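Local coordinates for tryparedoxin (Crithidia fasciculata, PDB 1O8X), which probably acts as a thioredoxin-like dithiol-disulfide oxidoreductase of the trypanosomatid response to oxidative stress, at residues A[45-48]-A[49-53]; A[79-82]-A[83-86]; A[98-101]-A[102-106]; A[38-41]-A[42-45]. The protein carries 1 engineered substitution. One frame throughout, in Å; residues are numbered along the deposited sequence.

How the interactions relate
Along the chain the order is interaction 4, interaction 1, interaction 2, interaction 3, all within one thioredoxin-type fold. Interactions 4 and 1 follow each other on helix 41-57, share Gly45 and have centres about 11 Å apart. Interaction 2, at the end of helix 74-81, touches both: Trp86 packs on Leu50 and Ile51 of interaction 1, and the Tyr80 ring meets Ser38 of interaction 4. Its centre is about 12 Å from that of interaction 1 and about 13 Å from that of interaction 4. Interaction 3, closing helix 94-103, stands apart, its nearest atoms about 10 Å from interaction 4. The redox-motif positions Cys40 and engineered Ala43, in interaction 4, thus adjoin interactions 1 and 2.

Interaction 1. Residues A[45-48]-A[49-53]; sequences GFTP and QLIEF
Gln49 reaches back along its helix to Gly45, where NE2 donates to Gly45 O at 2.9 Å with an N-H...O angle of 170°. The acceptor lies almost in the amide plane of Gln49, yet the nitrogen stands 51° out of the carbonyl plane, so the bond is straight at the donor and off the lone pairs at the acceptor. CG of Gln49 is anti to the carbonyl carbon (chi1 -64°), which turns the amide toward the preceding turn. On the neighbouring flank of the helix, Phe46 CE2 meets Leu50 CB at 4.0 Å, while Thr47 CG2 approaches Ile51 CD1 at 4.1 Å. Backbone bonds underlie these pairs: Leu50 N to Phe46 O at 3.1 Å, Ile51 N to Thr47 O at 2.9 Å and Glu52 N to Pro48 O at 3.0 Å. Pro48 has no N-H for the turn before it, and the helix is kinked there. Farther out, Leu112 and Leu131 pack on both Phe46 and Leu50, and Thr47 OG1 is hydrogen-bonded to Tyr34 OH and Ala43 O. These are i to i+4 contacts of helix 41-57, the crossover helix of the beta-alpha-beta unit between strands 30-36 and 63-69 in the thioredoxin fold.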
loop_
_atom_site.group_PDB
_atom_site.type_symbol
_atom_site.label_atom_id
_atom_site.label_comp_id
_atom_site.label_asym_id
_atom_site.label_seq_id
_atom_site.Cartn_x
_atom_site.Cartn_y
_atom_site.Cartn_z
ATOM N N GLY A 45 5.405 5.576 -13.877
ATOM C CA GLY A 45 6.703 6.105 -13.490
ATOM C C GLY A 45 6.960 5.988 -11.994
ATOM O O GLY A 45 8.117 5.846 -11.563
ATOM N N PHE A 46 5.895 6.042 -11.187
ATOM C CA PHE A 46 6.046 6.021 -9.734
ATOM C C PHE A 46 6.332 4.620 -9.191
ATOM O O PHE A 46 7.191 4.445 -8.315
ATOM C CB PHE A 46 4.823 6.611 -9.014
ATOM C CG PHE A 46 4.941 6.538 -7.528
ATOM C CD1 PHE A 46 5.865 7.333 -6.879
ATOM C CD2 PHE A 46 4.185 5.633 -6.785
ATOM C CE1 PHE A 46 6.017 7.249 -5.488
ATOM C CE2 PHE A 46 4.329 5.558 -5.396
ATOM C CZ PHE A 46 5.250 6.370 -4.759
ATOM N N THR A 47 5.621 3.619 -9.705
ATOM C CA THR A 47 5.728 2.274 -9.163
ATOM C C THR A 47 7.169 1.742 -9.100
ATOM O O THR A 47 7.547 1.199 -8.070
ATOM C CB THR A 47 4.758 1.299 -9.849
ATOM O OG1 THR A 47 3.425 1.783 -9.690
ATOM C CG2 THR A 47 4.742 -0.047 -9.112
ATOM N N PRO A 48 7.993 1.891 -10.147
ATOM C CA PRO A 48 9.392 1.430 -10.053
ATOM C C PRO A 48 10.208 2.130 -8.959
ATOM O O PRO A 48 11.079 1.509 -8.366
ATOM C CB PRO A 48 9.962 1.730 -11.452
ATOM C CG PRO A 48 8.775 1.836 -12.318
ATOM C CD PRO A 48 7.698 2.419 -11.493
ATOM N N GLN A 49 9.920 3.402 -8.690
ATOM C CA GLN A 49 10.598 4.118 -7.609
ATOM C C GLN A 49 10.186 3.544 -6.243
ATOM O O GLN A 49 11.011 3.403 -5.340
ATOM C CB GLN A 49 10.318 5.613 -7.702
ATOM C CG GLN A 49 10.880 6.244 -8.986
ATOM C CD GLN A 49 10.436 7.676 -9.148
ATOM O OE1 GLN A 49 11.023 8.580 -8.552
ATOM N NE2 GLN A 49 9.391 7.894 -9.947
ATOM N N LEU A 50 8.912 3.177 -6.101
ATOM C CA LEU A 50 8.438 2.562 -4.875
ATOM C C LEU A 50 9.043 1.159 -4.740
ATOM O O LEU A 50 9.441 0.766 -3.636
ATOM C CB LEU A 50 6.905 2.547 -4.842
ATOM C CG LEU A 50 6.285 1.846 -3.634
ATOM C CD1 LEU A 50 6.729 2.454 -2.307
ATOM C CD2 LEU A 50 4.775 1.925 -3.762
ATOM N N ILE A 51 9.166 0.421 -5.849
ATOM C CA ILE A 51 9.776 -0.909 -5.779
ATOM C C ILE A 51 11.242 -0.812 -5.332
ATOM O O ILE A 51 11.687 -1.587 -4.487
ATOM C CB ILE A 51 9.660 -1.652 -7.136
ATOM C CG1 ILE A 51 8.211 -2.066 -7.377
ATOM C CG2 ILE A 51 10.565 -2.890 -7.169
ATOM C CD1 ILE A 51 7.953 -2.625 -8.787
ATOM N N GLU A 52 11.982 0.158 -5.863
ATOM C CA GLU A 52 13.384 0.324 -5.475
ATOM C C GLU A 52 13.498 0.645 -3.983
ATOM O O GLU A 52 14.330 0.081 -3.273
ATOM C CB GLU A 52 14.010 1.445 -6.297
ATOM C CG GLU A 52 15.483 1.679 -6.009
ATOM C CD GLU A 52 16.154 2.629 -6.982
ATOM O OE1 GLU A 52 15.557 2.985 -8.038
ATOM O OE2 GLU A 52 17.287 3.034 -6.660
ATOM N N PHE A 53 12.669 1.560 -3.504
ATOM C CA PHE A 53 12.654 1.907 -2.089
ATOM C C PHE A 53 12.274 0.718 -1.200
ATOM O O PHE A 53 12.918 0.451 -0.170
ATOM C CB PHE A 53 11.716 3.088 -1.871
ATOM C CG PHE A 53 11.846 3.704 -0.506
ATOM C CD1 PHE A 53 12.778 4.717 -0.273
ATOM C CD2 PHE A 53 11.060 3.261 0.555
ATOM C CE1 PHE A 53 12.906 5.287 1.004
ATOM C CE2 PHE A 53 11.193 3.819 1.827
ATOM C CZ PHE A 53 12.113 4.831 2.041
#

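Interaction 2. Residues A[79-82]-A[83-86]; sequences GYFA and KMPW
The Tyr80 ring carries the methyl end of Met84 on one face: CE stands 3.4 Å from the ring centroid, 16° off the normal, a CH-pi contact displaced toward the CE2 side of the ring. Phe81 is met differently, with Met84 SD lying in its ring plane at the edge, 3.9 Å from CD1. Trp86 O also comes to the Phe81 edge, 3.4 Å from CZ. On the indole of Trp86, Met84 CB and Pro85 CD both sit above one face, offset toward the rim. Met84 thus runs between three aromatic groups, and its extended chain beyond CG (chi3 -174°) carries sulfur past Phe81 and the methyl on to Tyr80.

The backbone holds this path in place through a type I beta turn from Phe81 to Met84, closed by Met84 N to Phe81 O at 2.8 Å. Lys83 N donates to Tyr80 O at 3.1 Å; in both bonds the donor stands more than 50° out of the carbonyl plane. Water 1 lies between two carbonyls of the turn, Ala82 O (3.0 Å) and Met84 O (2.8 Å). Beyond the segments, Phe67 of strand 63-69 touches Tyr80, Met84 and Trp86, while Tyr80 OH is hydrogen-bonded to Ser36 OG.

Chemically, the thioether meets the two rings in two ways, methyl over the Tyr80 face and sulfur at the Phe81 edge. The sulfur's place in the Phe81 ring plane, beside CD1, is consistent with a weakly favourable Met-aromatic contact where helix 74-81 passes into the loop before strand 87-88.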
loop_
_atom_site.group_PDB
_atom_site.type_symbol
_atom_site.label_atom_id
_atom_site.label_comp_id
_atom_site.label_asym_id
_atom_site.label_seq_id
_atom_site.Cartn_x
_atom_site.Cartn_y
_atom_site.Cartn_z
ATOM N N GLY A 79 -2.808 -9.012 -13.243
ATOM C CA GLY A 79 -1.645 -8.768 -14.077
ATOM C C GLY A 79 -0.739 -7.681 -13.512
ATOM O O GLY A 79 0.488 -7.755 -13.575
ATOM N N TYR A 80 -1.362 -6.651 -12.963
ATOM C CA TYR A 80 -0.655 -5.521 -12.387
ATOM C C TYR A 80 -0.006 -5.917 -11.065
ATOM O O TYR A 80 1.181 -5.661 -10.855
ATOM C CB TYR A 80 -1.651 -4.366 -12.220
ATOM C CG TYR A 80 -1.081 -3.052 -11.742
ATOM C CD1 TYR A 80 0.172 -2.610 -12.160
ATOM C CD2 TYR A 80 -1.803 -2.246 -10.867
ATOM C CE1 TYR A 80 0.696 -1.411 -11.713
ATOM C CE2 TYR A 80 -1.302 -1.042 -10.422
ATOM C CZ TYR A 80 -0.062 -0.609 -10.849
ATOM O OH TYR A 80 0.462 0.588 -10.408
ATOM N N PHE A 81 -0.758 -6.597 -10.205
ATOM C CA PHE A 81 -0.200 -7.057 -8.935
ATOM C C PHE A 81 0.971 -8.032 -9.135
ATOM O O PHE A 81 1.930 -8.030 -8.363
ATOM C CB PHE A 81 -1.280 -7.653 -8.019
ATOM C CG PHE A 81 -0.732 -8.191 -6.720
ATOM C CD1 PHE A 81 0.035 -7.385 -5.889
ATOM C CD2 PHE A 81 -0.943 -9.519 -6.342
ATOM C CE1 PHE A 81 0.576 -7.898 -4.701
ATOM C CE2 PHE A 81 -0.414 -10.029 -5.156
ATOM C CZ PHE A 81 0.346 -9.225 -4.343
ATOM N N ALA A 82 0.916 -8.844 -10.190
ATOM C CA ALA A 82 1.976 -9.825 -10.454
ATOM C C ALA A 82 3.334 -9.162 -10.663
ATOM O O ALA A 82 4.383 -9.798 -10.511
ATOM C CB ALA A 82 1.613 -10.694 -11.662
ATOM N N LYS A 83 3.305 -7.887 -11.023
ATOM C CA LYS A 83 4.508 -7.108 -11.248
ATOM C C LYS A 83 4.973 -6.337 -9.989
ATOM O O LYS A 83 5.911 -5.545 -10.053
ATOM C CB LYS A 83 4.288 -6.166 -12.442
ATOM C CG LYS A 83 3.955 -6.894 -13.754
ATOM C CD LYS A 83 3.191 -5.976 -14.692
ATOM C CE LYS A 83 2.621 -6.723 -15.885
ATOM N NZ LYS A 83 1.709 -5.834 -16.655
ATOM N N MET A 84 4.338 -6.614 -8.845
ATOM C CA MET A 84 4.682 -5.997 -7.562
ATOM C C MET A 84 5.247 -7.028 -6.584
ATOM O O MET A 84 4.811 -8.188 -6.606
ATOM C CB MET A 84 3.435 -5.383 -6.931
ATOM C CG MET A 84 2.832 -4.239 -7.719
ATOM S SD MET A 84 1.213 -3.812 -7.035
ATOM C CE MET A 84 0.668 -2.605 -8.215
ATOM N N PRO A 85 6.199 -6.621 -5.730
ATOM C CA PRO A 85 6.829 -7.564 -4.785
ATOM C C PRO A 85 6.160 -7.693 -3.408
ATOM O O PRO A 85 6.585 -8.513 -2.593
ATOM C CB PRO A 85 8.234 -6.978 -4.623
ATOM C CG PRO A 85 7.992 -5.484 -4.699
ATOM C CD PRO A 85 6.899 -5.317 -5.736
ATOM N N TRP A 86 5.143 -6.873 -3.144
ATOM C CA TRP A 86 4.559 -6.722 -1.806
ATOM C C TRP A 86 3.191 -7.413 -1.713
ATOM O O TRP A 86 2.964 -8.440 -2.372
ATOM C CB TRP A 86 4.508 -5.226 -1.430
ATOM C CG TRP A 86 3.989 -4.338 -2.543
ATOM C CD1 TRP A 86 2.731 -4.365 -3.097
ATOM C CD2 TRP A 86 4.718 -3.347 -3.259
ATOM N NE1 TRP A 86 2.639 -3.429 -4.096
ATOM C CE2 TRP A 86 3.847 -2.793 -4.225
ATOM C CE3 TRP A 86 6.021 -2.840 -3.169
ATOM C CZ2 TRP A 86 4.256 -1.788 -5.107
ATOM C CZ3 TRP A 86 6.417 -1.853 -4.032
ATOM C CH2 TRP A 86 5.544 -1.334 -4.998
HETATM O O HOH W 1 5.392 -10.609 -7.842
#

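Interaction 3. Residues A[98-101]-A[102-106]; sequences QKLS and KHFNV
A Schellman motif closes helix 94-103, bringing Ser101 and Val106 together across the last turn. Val106 N donates to Ser101 O at 2.8 Å with an N-H...O angle of 167°, and inside this six-residue loop Asn105 N bonds to Lys102 O at 2.9 Å. Asn105, with positive phi (50°), is the C-prime residue at which the chain reverses its twist. The helix leading into the motif keeps its regular bonds up to Phe104 N, which reaches Leu100 O at 3.0 Å; Phe104 is the first residue to leave helical backbone angles.

The reversal also brings the Val106 side chain back over the turn, where CB and CG2 each lie near Ser101 O. Ser101 OG is turned to other partners: it is hydrogen-bonded to Val97 O within the helix and to Trp70 NE1. Phe35 of strand 30-36 touches Leu100, Ser101 and Val106, so the buried side of the cap rests on the central sheet, and Phe104 extends that packing to Ile113 and Val115 of strand 111-116.

The imidazole of His103 turns its edge to Phe104, CD2 standing 3.8 Å above the centre of one phenyl face. Leu100 and Phe104 run alongside in the same direction: with Leu100 CG anti to the backbone N (chi1 -171°), the branch brought to the ring is Leu100 CD1, 3.8 Å from Phe104 CE1.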
loop_
_atom_site.group_PDB
_atom_site.type_symbol
_atom_site.label_atom_id
_atom_site.label_comp_id
_atom_site.label_asym_id
_atom_site.label_seq_id
_atom_site.Cartn_x
_atom_site.Cartn_y
_atom_site.Cartn_z
ATOM N N GLN A 98 -12.649 0.455 -1.579
ATOM C CA GLN A 98 -13.391 1.662 -1.928
ATOM C C GLN A 98 -13.734 2.449 -0.671
ATOM O O GLN A 98 -13.618 3.669 -0.634
ATOM C CB GLN A 98 -14.658 1.297 -2.691
ATOM C CG GLN A 98 -14.371 0.741 -4.070
ATOM C CD GLN A 98 -15.560 0.032 -4.690
ATOM O OE1 GLN A 98 -16.516 -0.320 -4.002
ATOM N NE2 GLN A 98 -15.496 -0.181 -5.995
ATOM N N LYS A 99 -14.105 1.736 0.380
ATOM C CA LYS A 99 -14.418 2.397 1.640
ATOM C C LYS A 99 -13.162 3.027 2.264
ATOM O O LYS A 99 -13.213 4.131 2.806
ATOM C CB LYS A 99 -15.134 1.429 2.566
ATOM C CG LYS A 99 -16.612 1.282 2.165
ATOM C CD LYS A 99 -17.241 0.056 2.779
ATOM C CE LYS A 99 -18.715 -0.048 2.435
ATOM N NZ LYS A 99 -19.359 -1.137 3.223
ATOM N N LEU A 100 -12.029 2.341 2.146
ATOM C CA LEU A 100 -10.752 2.859 2.632
ATOM C C LEU A 100 -10.318 4.108 1.852
ATOM O O LEU A 100 -9.813 5.081 2.437
ATOM C CB LEU A 100 -9.695 1.764 2.531
ATOM C CG LEU A 100 -8.359 2.075 3.195
ATOM C CD1 LEU A 100 -8.521 2.423 4.675
ATOM C CD2 LEU A 100 -7.399 0.909 3.031
ATOM N N SER A 101 -10.535 4.082 0.536
ATOM C CA SER A 101 -10.254 5.229 -0.319
ATOM C C SER A 101 -11.061 6.436 0.141
ATOM O O SER A 101 -10.545 7.543 0.220
ATOM C CB SER A 101 -10.594 4.897 -1.769
ATOM O OG SER A 101 -9.793 3.831 -2.244
ATOM N N LYS A 102 -12.327 6.211 0.483
ATOM C CA LYS A 102 -13.155 7.282 1.010
ATOM C C LYS A 102 -12.647 7.754 2.374
ATOM O O LYS A 102 -12.525 8.951 2.607
ATOM C CB LYS A 102 -14.631 6.847 1.085
ATOM C CG LYS A 102 -15.507 7.863 1.782
ATOM C CD LYS A 102 -16.984 7.519 1.734
ATOM C CE LYS A 102 -17.766 8.620 2.415
ATOM N NZ LYS A 102 -19.244 8.407 2.367
ATOM N N HIS A 103 -12.322 6.813 3.255
ATOM C CA HIS A 103 -11.856 7.161 4.597
ATOM C C HIS A 103 -10.647 8.099 4.559
ATOM O O HIS A 103 -10.580 9.067 5.336
ATOM C CB HIS A 103 -11.505 5.903 5.383
ATOM C CG HIS A 103 -10.944 6.189 6.741
ATOM N ND1 HIS A 103 -11.715 6.627 7.799
ATOM C CD2 HIS A 103 -9.670 6.149 7.197
ATOM C CE1 HIS A 103 -10.943 6.811 8.855
ATOM N NE2 HIS A 103 -9.697 6.533 8.516
ATOM N N PHE A 104 -9.703 7.827 3.654
ATOM C CA PHE A 104 -8.513 8.664 3.505
ATOM C C PHE A 104 -8.632 9.775 2.491
ATOM O O PHE A 104 -7.643 10.425 2.170
ATOM C CB PHE A 104 -7.319 7.772 3.174
ATOM C CG PHE A 104 -6.731 7.148 4.383
ATOM C CD1 PHE A 104 -6.672 5.770 4.525
ATOM C CD2 PHE A 104 -6.258 7.971 5.418
ATOM C CE1 PHE A 104 -6.118 5.209 5.723
ATOM C CE2 PHE A 104 -5.715 7.442 6.559
ATOM C CZ PHE A 104 -5.658 6.063 6.716
ATOM N N ASN A 105 -9.837 9.982 1.970
ATOM C CA ASN A 105 -10.071 10.994 0.950
ATOM C C ASN A 105 -9.082 10.897 -0.211
ATOM O O ASN A 105 -8.516 11.891 -0.667
ATOM C CB ASN A 105 -10.113 12.413 1.523
ATOM C CG ASN A 105 -10.717 13.398 0.544
ATOM O OD1 ASN A 105 -11.476 13.016 -0.361
ATOM N ND2 ASN A 105 -10.364 14.661 0.690
ATOM N N VAL A 106 -8.912 9.680 -0.711
ATOM C CA VAL A 106 -8.060 9.464 -1.868
ATOM C C VAL A 106 -8.865 9.842 -3.108
ATOM O O VAL A 106 -9.857 9.193 -3.443
ATOM C CB VAL A 106 -7.606 8.001 -1.974
ATOM C CG1 VAL A 106 -6.673 7.842 -3.153
ATOM C CG2 VAL A 106 -6.915 7.544 -0.700
#

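Interaction 4. Residues A[38-41]-A[42-45]; sequences SWCP and PARG. Engineered in segment 42-45: Ala43 (natural residue Cys).
Cys40 is the N-cap of helix 41-57 and belongs to the Trp-Cys-Pro-Pro-Cys active-site motif of tryparedoxins, whose second cysteine is here replaced by the engineered Ala43; in another structure of the protein these two positions form a disulfide, which is absent here. From the backbone, Cys40 CB first comes within 4.0 Å of Ala43 CB. The side chain then swings its sulfur anti to the backbone N (chi1 175°), which sends SG over the start of the helix. There SG touches Pro42 CD at 3.7 Å and Ala43 CB at 3.8 Å, and accepts a weak capping bond from Ala43 N, the SG to N distance being 3.7 Å. The same N-H also points toward Cys40 O, again weakly, at 3.3 Å, so two acceptors of one residue share the first helical donor. Outside the segments Ile109 and Pro110 touch Cys40, while Ala43 packs against Tyr34, Ser36 and Tyr80.

The rings of Pro41 and Pro42 run alongside each other, with a tight approach between Pro41 CB and Pro42 CD. A firmer helical bond follows as Arg44 N donates to Pro41 O at 3.1 Å, with the nitrogen 49° out of the carbonyl plane. Water 4 links that same carbonyl to Gly45 N.

Arg44 extends from CG to NE back toward the loop, and meets Ser38 through solvent. Water 2 joins Ser38 O to Arg44 NE, and water 3, lying in the guanidinium plane at its edge, donates to Ser38 O at 3.0 Å and accepts from Arg44 NH2 at 2.9 Å.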
loop_
_atom_site.group_PDB
_atom_site.type_symbol
_atom_site.label_atom_id
_atom_site.label_comp_id
_atom_site.label_asym_id
_atom_site.label_seq_id
_atom_site.Cartn_x
_atom_site.Cartn_y
_atom_site.Cartn_z
ATOM N N SER A 38 -3.894 -0.436 -12.881
ATOM C CA SER A 38 -3.197 -0.711 -14.134
ATOM C C SER A 38 -3.438 0.388 -15.183
ATOM O O SER A 38 -2.596 0.625 -16.055
ATOM C CB SER A 38 -3.622 -2.083 -14.676
ATOM O OG SER A 38 -4.961 -2.075 -15.143
ATOM N N TRP A 39 -4.587 1.058 -15.090
ATOM C CA TRP A 39 -4.964 2.094 -16.044
ATOM C C TRP A 39 -4.421 3.485 -15.745
ATOM O O TRP A 39 -4.625 4.406 -16.530
ATOM C CB TRP A 39 -6.494 2.161 -16.203
ATOM C CG TRP A 39 -7.298 2.291 -14.903
ATOM C CD1 TRP A 39 -7.996 1.294 -14.279
ATOM C CD2 TRP A 39 -7.505 3.475 -14.118
ATOM N NE1 TRP A 39 -8.620 1.780 -13.149
ATOM C CE2 TRP A 39 -8.339 3.115 -13.027
ATOM C CE3 TRP A 39 -7.100 4.809 -14.234
ATOM C CZ2 TRP A 39 -8.745 4.040 -12.051
ATOM C CZ3 TRP A 39 -7.501 5.722 -13.271
ATOM C CH2 TRP A 39 -8.313 5.331 -12.192
ATOM N N CYS A 40 -3.729 3.636 -14.610
ATOM C CA CYS A 40 -3.307 4.950 -14.139
ATOM C C CYS A 40 -1.983 5.406 -14.800
ATOM O O CYS A 40 -0.943 4.793 -14.529
ATOM C CB CYS A 40 -3.151 4.911 -12.625
ATOM S SG CYS A 40 -2.506 6.409 -11.877
ATOM N N PRO A 41 -1.986 6.445 -15.647
ATOM C CA PRO A 41 -0.722 6.864 -16.294
ATOM C C PRO A 41 0.444 7.235 -15.344
ATOM O O PRO A 41 1.518 6.651 -15.510
ATOM C CB PRO A 41 -1.140 8.031 -17.207
ATOM C CG PRO A 41 -2.577 7.795 -17.448
ATOM C CD PRO A 41 -3.145 7.215 -16.156
ATOM N N PRO A 42 0.273 8.152 -14.386
ATOM C CA PRO A 42 1.410 8.521 -13.524
ATOM C C PRO A 42 1.928 7.382 -12.646
ATOM O O PRO A 42 3.087 7.431 -12.221
ATOM C CB PRO A 42 0.875 9.681 -12.679
ATOM C CG PRO A 42 -0.614 9.574 -12.755
ATOM C CD PRO A 42 -0.927 8.949 -14.076
ATOM N N ALA A 43 1.126 6.348 -12.404
ATOM C CA ALA A 43 1.637 5.228 -11.615
ATOM C C ALA A 43 2.746 4.463 -12.340
ATOM O O ALA A 43 3.565 3.806 -11.685
ATOM C CB ALA A 43 0.520 4.281 -11.184
ATOM N N ARG A 44 2.783 4.536 -13.677
ATOM C CA ARG A 44 3.815 3.815 -14.422
ATOM C C ARG A 44 5.204 4.266 -14.015
ATOM O O ARG A 44 6.075 3.428 -13.810
ATOM C CB ARG A 44 3.623 3.936 -15.938
ATOM C CG ARG A 44 2.478 3.090 -16.460
ATOM C CD ARG A 44 2.188 3.293 -17.941
ATOM N NE ARG A 44 1.099 2.418 -18.368
ATOM C CZ ARG A 44 1.280 1.214 -18.874
ATOM N NH1 ARG A 44 2.506 0.749 -19.063
ATOM N NH2 ARG A 44 0.229 0.480 -19.223
ATOM N N GLY A 45 5.405 5.576 -13.877
ATOM C CA GLY A 45 6.703 6.105 -13.490
ATOM C C GLY A 45 6.960 5.988 -11.994
ATOM O O GLY A 45 8.117 5.846 -11.563
HETATM O O HOH W 2 -1.421 3.006 -17.220
HETATM O O HOH W 3 -2.593 0.982 -18.997
HETATM O O HOH W 4 4.195 7.787 -15.340
#